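Local coordinates for Exo-poly-alpha-D-galacturonosidase (Thermotoga maritima, PDB 3JUR), which probably hydrolyses the glycosidic bonds of polygalacturonate, releasing galacturonic acid units from chain ends as a family 28 glycosidase of the pectin-degrading kind, at residues D[215-220]-D[242-247]; D[60-65]-D[80-85]. One frame throughout, in Å; residues are numbered along the deposited sequence.

Interaction 1: residues D[215-220]-D[242-247]; sequences CIHPVL and DPESCK. Unlike the reference sequence in segment 215-220: Ile-216 (reference Val).
His-217 and Glu-244 meet in a His-carboxylate hydrogen bond from NE2 to OE2 (2.8 Å), the acceptor lying near the ring plane and using its anti lone pair. Glu-244 reaches the ring because CG stands anti to its backbone N (chi1 -173°) and the chain continues extended. The carboxylate is turned 35° from the imidazole, and Val-219 CG2 lies over one ring face, offset toward its rim. A leucine in place of His-217 would probably leave OE2 of this buried carboxylate without its imidazole donor and the acid freer to turn.

In the buried, tightly packed part three backbone hydrogen bonds join neighbouring coils of the beta-helix: Asp-242 N to Ile-216 O (2.9 Å), Glu-244 N to Pro-218 O (3.0 Å) and Leu-220 N to Glu-244 O. Pro-218 lacks an N-H but still offers its carbonyl. The more open end is at Leu-220, partly exposed although its CD2 still rests on Ser-245 CB (3.5 Å); Ser-245 OG itself bonds to Val-278 O.

Segment 242-247 is a loop, bridged once (Val-219 with Glu-244), whereas strand 216-219 pairs in parallel with strand 193-196. Ile-216 packs on strand 224-233, and Arg-104 of strand 103-105 touches Val-219 and Leu-220.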
ATOM      1  N   CYS D 215     -18.550 -37.714   6.296  1.00 23.28           N
ATOM      2  CA  CYS D 215     -19.848 -37.710   5.618  1.00 24.07           C
ATOM      3  C   CYS D 215     -19.822 -38.471   4.301  1.00 24.15           C
ATOM      4  O   CYS D 215     -20.577 -39.428   4.129  1.00 24.76           O
ATOM      5  CB  CYS D 215     -20.397 -36.291   5.443  1.00 24.29           C
ATOM      6  SG  CYS D 215     -20.766 -35.440   7.008  1.00 26.26           S
ATOM      7  N   ILE D 216     -18.956 -38.058   3.380  1.00 24.13           N
ATOM      8  CA  ILE D 216     -18.801 -38.762   2.106  1.00 23.96           C
ATOM      9  C   ILE D 216     -17.371 -39.262   1.927  1.00 24.05           C
ATOM     10  O   ILE D 216     -16.425 -38.466   1.809  1.00 23.87           O
ATOM     11  CB  ILE D 216     -19.241 -37.902   0.915  1.00 24.15           C
ATOM     12  CG1 ILE D 216     -20.725 -37.540   1.072  1.00 25.06           C
ATOM     13  CG2 ILE D 216     -18.984 -38.650  -0.397  1.00 23.83           C
ATOM     14  CD1 ILE D 216     -21.337 -36.864  -0.130  1.00 27.29           C
ATOM     15  N   HIS D 217     -17.228 -40.586   1.897  1.00 23.68           N
ATOM     16  CA  HIS D 217     -15.915 -41.217   1.985  1.00 23.38           C
ATOM     17  C   HIS D 217     -15.666 -42.235   0.867  1.00 23.38           C
ATOM     18  O   HIS D 217     -15.792 -43.440   1.088  1.00 23.64           O
ATOM     19  CB  HIS D 217     -15.740 -41.840   3.384  1.00 23.06           C
ATOM     20  CG  HIS D 217     -14.345 -42.297   3.689  1.00 22.17           C
ATOM     21  ND1 HIS D 217     -14.062 -43.186   4.705  1.00 21.66           N
ATOM     22  CD2 HIS D 217     -13.156 -41.997   3.111  1.00 21.84           C
ATOM     23  CE1 HIS D 217     -12.762 -43.412   4.740  1.00 21.90           C
ATOM     24  NE2 HIS D 217     -12.189 -42.703   3.782  1.00 21.71           N
ATOM     25  N   PRO D 218     -15.321 -41.750  -0.349  1.00 23.47           N
ATOM     26  CA  PRO D 218     -14.910 -42.686  -1.391  1.00 23.20           C
ATOM     27  C   PRO D 218     -13.473 -43.135  -1.156  1.00 23.16           C
ATOM     28  O   PRO D 218     -12.600 -42.304  -0.856  1.00 23.14           O
ATOM     29  CB  PRO D 218     -15.026 -41.869  -2.686  1.00 23.14           C
ATOM     30  CG  PRO D 218     -14.955 -40.446  -2.272  1.00 23.30           C
ATOM     31  CD  PRO D 218     -15.276 -40.343  -0.808  1.00 23.65           C
ATOM     32  N   VAL D 219     -13.239 -44.437  -1.285  1.00 22.71           N
ATOM     33  CA  VAL D 219     -11.937 -45.031  -0.999  1.00 22.59           C
ATOM     34  C   VAL D 219     -11.523 -45.905  -2.169  1.00 22.66           C
ATOM     35  O   VAL D 219     -12.305 -46.735  -2.637  1.00 22.63           O
ATOM     36  CB  VAL D 219     -11.962 -45.896   0.297  1.00 22.72           C
ATOM     37  CG1 VAL D 219     -10.571 -46.444   0.620  1.00 22.40           C
ATOM     38  CG2 VAL D 219     -12.514 -45.106   1.481  1.00 22.43           C
ATOM     39  N   LEU D 220     -10.292 -45.709  -2.635  1.00 22.96           N
ATOM     40  CA  LEU D 220      -9.696 -46.522  -3.702  1.00 23.05           C
ATOM     41  C   LEU D 220     -10.623 -46.609  -4.910  1.00 23.30           C
ATOM     42  O   LEU D 220     -10.719 -47.643  -5.586  1.00 23.41           O
ATOM     43  CB  LEU D 220      -9.309 -47.906  -3.175  1.00 23.01           C
ATOM     44  CG  LEU D 220      -8.157 -47.958  -2.170  1.00 22.75           C
ATOM     45  CD1 LEU D 220      -8.162 -49.277  -1.415  1.00 22.82           C
ATOM     46  CD2 LEU D 220      -6.821 -47.742  -2.875  1.00 23.04           C
ATOM     47  N   ASP D 242     -14.131 -36.770   1.949  1.00 24.75           N
ATOM     48  CA  ASP D 242     -12.785 -37.319   2.115  1.00 25.07           C
ATOM     49  C   ASP D 242     -12.372 -38.255   0.978  1.00 25.12           C
ATOM     50  O   ASP D 242     -12.475 -39.474   1.126  1.00 25.64           O
ATOM     51  CB  ASP D 242     -12.691 -38.117   3.414  1.00 25.01           C
ATOM     52  CG  ASP D 242     -13.057 -37.312   4.621  1.00 25.65           C
ATOM     53  OD1 ASP D 242     -12.126 -36.969   5.380  1.00 26.16           O
ATOM     54  OD2 ASP D 242     -14.265 -37.031   4.814  1.00 26.75           O
ATOM     55  N   PRO D 243     -11.907 -37.706  -0.158  1.00 25.21           N
ATOM     56  CA  PRO D 243     -11.402 -38.597  -1.207  1.00 24.94           C
ATOM     57  C   PRO D 243     -10.109 -39.281  -0.745  1.00 25.03           C
ATOM     58  O   PRO D 243      -9.082 -38.602  -0.546  1.00 24.93           O
ATOM     59  CB  PRO D 243     -11.101 -37.638  -2.375  1.00 24.63           C
ATOM     60  CG  PRO D 243     -11.837 -36.380  -2.052  1.00 25.21           C
ATOM     61  CD  PRO D 243     -11.840 -36.292  -0.561  1.00 24.85           C
ATOM     62  N   GLU D 244     -10.163 -40.602  -0.573  1.00 24.61           N
ATOM     63  CA  GLU D 244      -9.026 -41.358  -0.061  1.00 24.52           C
ATOM     64  C   GLU D 244      -8.515 -42.397  -1.060  1.00 24.53           C
ATOM     65  O   GLU D 244      -9.209 -43.371  -1.358  1.00 24.77           O
ATOM     66  CB  GLU D 244      -9.359 -41.997   1.298  1.00 24.55           C
ATOM     67  CG  GLU D 244      -8.155 -42.646   1.964  1.00 24.11           C
ATOM     68  CD  GLU D 244      -8.266 -42.769   3.473  1.00 26.38           C
ATOM     69  OE1 GLU D 244      -7.194 -42.896   4.105  1.00 27.77           O
ATOM     70  OE2 GLU D 244      -9.394 -42.745   4.037  1.00 26.31           O
ATOM     71  N   SER D 245      -7.291 -42.179  -1.545  1.00 24.26           N
ATOM     72  CA  SER D 245      -6.671 -42.958  -2.634  1.00 24.60           C
ATOM     73  C   SER D 245      -7.562 -43.047  -3.881  1.00 24.67           C
ATOM     74  O   SER D 245      -7.630 -44.087  -4.536  1.00 25.05           O
ATOM     75  CB  SER D 245      -6.228 -44.350  -2.163  1.00 24.29           C
ATOM     76  OG  SER D 245      -5.119 -44.273  -1.290  1.00 23.85           O
ATOM     77  N   CYS D 246      -8.241 -41.946  -4.189  1.00 24.75           N
ATOM     78  CA  CYS D 246      -9.123 -41.863  -5.352  1.00 25.01           C
ATOM     79  C   CYS D 246      -8.440 -41.201  -6.539  1.00 24.89           C
ATOM     80  O   CYS D 246      -7.529 -40.387  -6.369  1.00 25.34           O
ATOM     81  CB  CYS D 246     -10.405 -41.111  -4.997  1.00 24.75           C
ATOM     82  SG  CYS D 246     -11.450 -42.041  -3.875  1.00 25.85           S
ATOM     83  N   LYS D 247      -8.892 -41.556  -7.735  1.00 24.70           N
ATOM     84  CA  LYS D 247      -8.332 -41.037  -8.981  1.00 24.80           C
ATOM     85  C   LYS D 247      -9.463 -40.566  -9.903  1.00 24.46           C
ATOM     86  O   LYS D 247     -10.433 -41.292 -10.110  1.00 24.34           O
ATOM     87  CB  LYS D 247      -7.498 -42.123  -9.678  1.00 24.72           C
ATOM     88  CG  LYS D 247      -6.659 -41.618 -10.845  1.00 25.30           C
ATOM     89  CD  LYS D 247      -5.800 -42.720 -11.462  1.00 26.03           C
ATOM     90  CE  LYS D 247      -5.025 -42.195 -12.667  1.00 27.39           C
ATOM     91  NZ  LYS D 247      -4.058 -43.184 -13.233  1.00 28.61           N
TER

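Interaction 2: residues D[60-65]-D[80-85]; sequences GRLIVP and IELHVK
Gly-60 O accepts the N-H of Glu-81 (2.9 Å), the first of five backbone hydrogen bonds along parallel strands 60-64 and 80-84. The others run from Leu-62 N to Glu-81 O, His-83 N to Leu-62 O, Val-64 N to His-83 O and, just beyond the strand, Lys-85 N to Val-64 O, each a single residue out of step with the facing pairs, as parallel pairing requires. Gly-60 has a positive phi (146°), where a CB would jam against the carbonyl of the preceding residue, so glycine suits the place.

Apolar contacts fill the face bearing Leu-62, Val-64 and Leu-82. The two leucines lie side by side, pointing the same way, with CD2 of Leu-62 3.9 Å from CD1 of Leu-82. The same CD1 also meets Val-64 CG2 at 4.0 Å.

The opposite, partly exposed face carries Ile-63 with Arg-61, Glu-81 and His-83, whose polar ends find partners there. Arg-61 and Glu-81 run alongside each other, but the touch is of Arg-61 CG and CD on the carboxylate, CD 3.7 Å from Glu-81 OE2, not an ion pair. The guanidinium bridges instead to Glu-27, while Glu-81 OE2 and His-83 ND1 both bond to Thr-128.

These adjacent strands belong to a parallel row near the N-terminal end of the beta-helix, between strands 27-29 and 125-128, with helix 44-57 packing on Leu-62 and Ile-80 and strand 87-90 on Val-64 and Leu-82.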
ATOM      1  N   GLY D  60     -31.010 -50.444 -11.827  1.00 26.22           N
ATOM      2  CA  GLY D  60     -32.033 -49.428 -12.036  1.00 25.93           C
ATOM      3  C   GLY D  60     -32.126 -48.458 -10.879  1.00 25.75           C
ATOM      4  O   GLY D  60     -31.200 -48.365 -10.069  1.00 25.55           O
ATOM      5  N   ARG D  61     -33.253 -47.747 -10.806  1.00 25.62           N
ATOM      6  CA  ARG D  61     -33.485 -46.702  -9.810  1.00 25.77           C
ATOM      7  C   ARG D  61     -34.416 -47.171  -8.691  1.00 25.42           C
ATOM      8  O   ARG D  61     -35.473 -47.750  -8.950  1.00 25.65           O
ATOM      9  CB  ARG D  61     -34.055 -45.427 -10.467  1.00 25.91           C
ATOM     10  CG  ARG D  61     -33.240 -44.891 -11.669  1.00 27.58           C
ATOM     11  CD  ARG D  61     -33.802 -43.580 -12.263  1.00 29.34           C
ATOM     12  NE  ARG D  61     -35.160 -43.727 -12.800  1.00 31.45           N
ATOM     13  CZ  ARG D  61     -35.461 -44.060 -14.058  1.00 31.88           C
ATOM     14  NH1 ARG D  61     -34.509 -44.294 -14.955  1.00 32.51           N
ATOM     15  NH2 ARG D  61     -36.731 -44.154 -14.422  1.00 32.38           N
ATOM     16  N   LEU D  62     -34.007 -46.922  -7.448  1.00 25.08           N
ATOM     17  CA  LEU D  62     -34.855 -47.154  -6.280  1.00 24.57           C
ATOM     18  C   LEU D  62     -35.401 -45.808  -5.813  1.00 24.57           C
ATOM     19  O   LEU D  62     -34.646 -44.943  -5.366  1.00 24.36           O
ATOM     20  CB  LEU D  62     -34.071 -47.862  -5.156  1.00 24.28           C
ATOM     21  CG  LEU D  62     -34.665 -47.987  -3.739  1.00 23.91           C
ATOM     22  CD1 LEU D  62     -36.087 -48.545  -3.738  1.00 24.15           C
ATOM     23  CD2 LEU D  62     -33.775 -48.824  -2.832  1.00 22.87           C
ATOM     24  N   ILE D  63     -36.713 -45.635  -5.925  1.00 24.42           N
ATOM     25  CA  ILE D  63     -37.347 -44.375  -5.554  1.00 24.23           C
ATOM     26  C   ILE D  63     -37.781 -44.386  -4.087  1.00 24.17           C
ATOM     27  O   ILE D  63     -38.578 -45.228  -3.667  1.00 24.12           O
ATOM     28  CB  ILE D  63     -38.533 -44.024  -6.502  1.00 24.40           C
ATOM     29  CG1 ILE D  63     -38.011 -43.737  -7.918  1.00 24.04           C
ATOM     30  CG2 ILE D  63     -39.328 -42.822  -5.975  1.00 24.57           C
ATOM     31  CD1 ILE D  63     -39.056 -43.883  -9.006  1.00 24.58           C
ATOM     32  N   VAL D  64     -37.217 -43.457  -3.321  1.00 24.06           N
ATOM     33  CA  VAL D  64     -37.618 -43.208  -1.941  1.00 24.23           C
ATOM     34  C   VAL D  64     -38.452 -41.924  -1.935  1.00 24.55           C
ATOM     35  O   VAL D  64     -37.896 -40.826  -2.035  1.00 24.90           O
ATOM     36  CB  VAL D  64     -36.387 -43.034  -1.000  1.00 24.22           C
ATOM     37  CG1 VAL D  64     -36.830 -42.853   0.444  1.00 24.01           C
ATOM     38  CG2 VAL D  64     -35.426 -44.211  -1.127  1.00 23.49           C
ATOM     39  N   PRO D  65     -39.786 -42.055  -1.820  1.00 24.94           N
ATOM     40  CA  PRO D  65     -40.672 -40.893  -1.924  1.00 25.21           C
ATOM     41  C   PRO D  65     -40.722 -40.049  -0.643  1.00 25.68           C
ATOM     42  O   PRO D  65     -39.960 -40.301   0.300  1.00 25.37           O
ATOM     43  CB  PRO D  65     -42.040 -41.528  -2.208  1.00 25.16           C
ATOM     44  CG  PRO D  65     -41.979 -42.870  -1.572  1.00 24.98           C
ATOM     45  CD  PRO D  65     -40.535 -43.304  -1.565  1.00 24.92           C
ATOM     46  N   ILE D  80     -26.981 -49.556  -9.427  1.00 22.01           N
ATOM     47  CA  ILE D  80     -28.085 -49.084  -8.594  1.00 22.13           C
ATOM     48  C   ILE D  80     -28.009 -47.577  -8.346  1.00 22.34           C
ATOM     49  O   ILE D  80     -26.962 -47.047  -7.936  1.00 22.04           O
ATOM     50  CB  ILE D  80     -28.146 -49.845  -7.233  1.00 22.05           C
ATOM     51  CG1 ILE D  80     -28.342 -51.357  -7.444  1.00 22.25           C
ATOM     52  CG2 ILE D  80     -29.231 -49.266  -6.309  1.00 22.37           C
ATOM     53  CD1 ILE D  80     -29.627 -51.771  -8.165  1.00 21.84           C
ATOM     54  N   GLU D  81     -29.124 -46.898  -8.607  1.00 22.55           N
ATOM     55  CA  GLU D  81     -29.295 -45.499  -8.234  1.00 22.83           C
ATOM     56  C   GLU D  81     -30.293 -45.394  -7.084  1.00 22.63           C
ATOM     57  O   GLU D  81     -31.447 -45.816  -7.210  1.00 22.85           O
ATOM     58  CB  GLU D  81     -29.772 -44.671  -9.431  1.00 23.28           C
ATOM     59  CG  GLU D  81     -29.982 -43.176  -9.143  1.00 24.33           C
ATOM     60  CD  GLU D  81     -30.632 -42.439 -10.307  1.00 26.44           C
ATOM     61  OE1 GLU D  81     -30.239 -42.691 -11.468  1.00 28.82           O
ATOM     62  OE2 GLU D  81     -31.533 -41.607 -10.070  1.00 26.79           O
ATOM     63  N   LEU D  82     -29.838 -44.854  -5.959  1.00 22.16           N
ATOM     64  CA  LEU D  82     -30.714 -44.584  -4.832  1.00 22.01           C
ATOM     65  C   LEU D  82     -31.265 -43.158  -4.959  1.00 22.06           C
ATOM     66  O   LEU D  82     -30.553 -42.186  -4.706  1.00 21.73           O
ATOM     67  CB  LEU D  82     -29.952 -44.784  -3.517  1.00 21.96           C
ATOM     68  CG  LEU D  82     -30.669 -44.595  -2.175  1.00 21.81           C
ATOM     69  CD1 LEU D  82     -31.789 -45.625  -1.949  1.00 21.97           C
ATOM     70  CD2 LEU D  82     -29.654 -44.629  -1.030  1.00 21.27           C
ATOM     71  N   HIS D  83     -32.529 -43.048  -5.364  1.00 22.08           N
ATOM     72  CA  HIS D  83     -33.159 -41.752  -5.626  1.00 22.06           C
ATOM     73  C   HIS D  83     -33.987 -41.298  -4.422  1.00 21.90           C
ATOM     74  O   HIS D  83     -35.061 -41.842  -4.144  1.00 21.40           O
ATOM     75  CB  HIS D  83     -33.993 -41.812  -6.911  1.00 22.38           C
ATOM     76  CG  HIS D  83     -34.580 -40.496  -7.324  1.00 23.32           C
ATOM     77  ND1 HIS D  83     -33.809 -39.439  -7.764  1.00 24.72           N
ATOM     78  CD2 HIS D  83     -35.864 -40.072  -7.379  1.00 23.82           C
ATOM     79  CE1 HIS D  83     -34.594 -38.417  -8.059  1.00 24.56           C
ATOM     80  NE2 HIS D  83     -35.846 -38.774  -7.834  1.00 24.62           N
ATOM     81  N   VAL D  84     -33.462 -40.303  -3.706  1.00 21.60           N
ATOM     82  CA  VAL D  84     -34.023 -39.868  -2.429  1.00 21.50           C
ATOM     83  C   VAL D  84     -34.822 -38.568  -2.556  1.00 21.67           C
ATOM     84  O   VAL D  84     -34.245 -37.485  -2.783  1.00 21.47           O
ATOM     85  CB  VAL D  84     -32.917 -39.699  -1.345  1.00 21.79           C
ATOM     86  CG1 VAL D  84     -33.542 -39.592   0.040  1.00 21.78           C
ATOM     87  CG2 VAL D  84     -31.935 -40.861  -1.384  1.00 21.66           C
ATOM     88  N   LYS D  85     -36.143 -38.684  -2.411  1.00 21.62           N
ATOM     89  CA  LYS D  85     -37.039 -37.523  -2.396  1.00 21.87           C
ATOM     90  C   LYS D  85     -37.390 -37.135  -0.959  1.00 21.54           C
ATOM     91  O   LYS D  85     -37.396 -35.955  -0.617  1.00 21.21           O
ATOM     92  CB  LYS D  85     -38.326 -37.807  -3.177  1.00 22.14           C
ATOM     93  CG  LYS D  85     -38.167 -37.888  -4.685  1.00 23.95           C
ATOM     94  CD  LYS D  85     -39.518 -38.213  -5.323  1.00 26.61           C
ATOM     95  CE  LYS D  85     -39.486 -38.097  -6.840  1.00 28.06           C
ATOM     96  NZ  LYS D  85     -40.866 -38.213  -7.408  1.00 28.91           N
TER

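In the fold
Interaction 2 closes before interaction 1 opens, so the two come in series along the chain. Their centres are about 22 Å apart and their nearest atoms about 11 Å, without touching. Interaction 2 pairs two strands of successive coils, whereas interaction 1 sets a strand against a loop of the next coil; both belong to the right-handed beta-helix expected of family 28. Strands 80-84 and 216-219 lie in different rows, the first continuing through 125-128 and 201-204, the second running back through 193-196 and 117-120. Interaction 2's centre lies about 24 Å from the chain's centre, near helix 44-57; interaction 1's, at about 7 Å, is buried near the middle of the beta-helix. Coil-to-coil backbone pairing thus recurs from the N-terminal end to the middle.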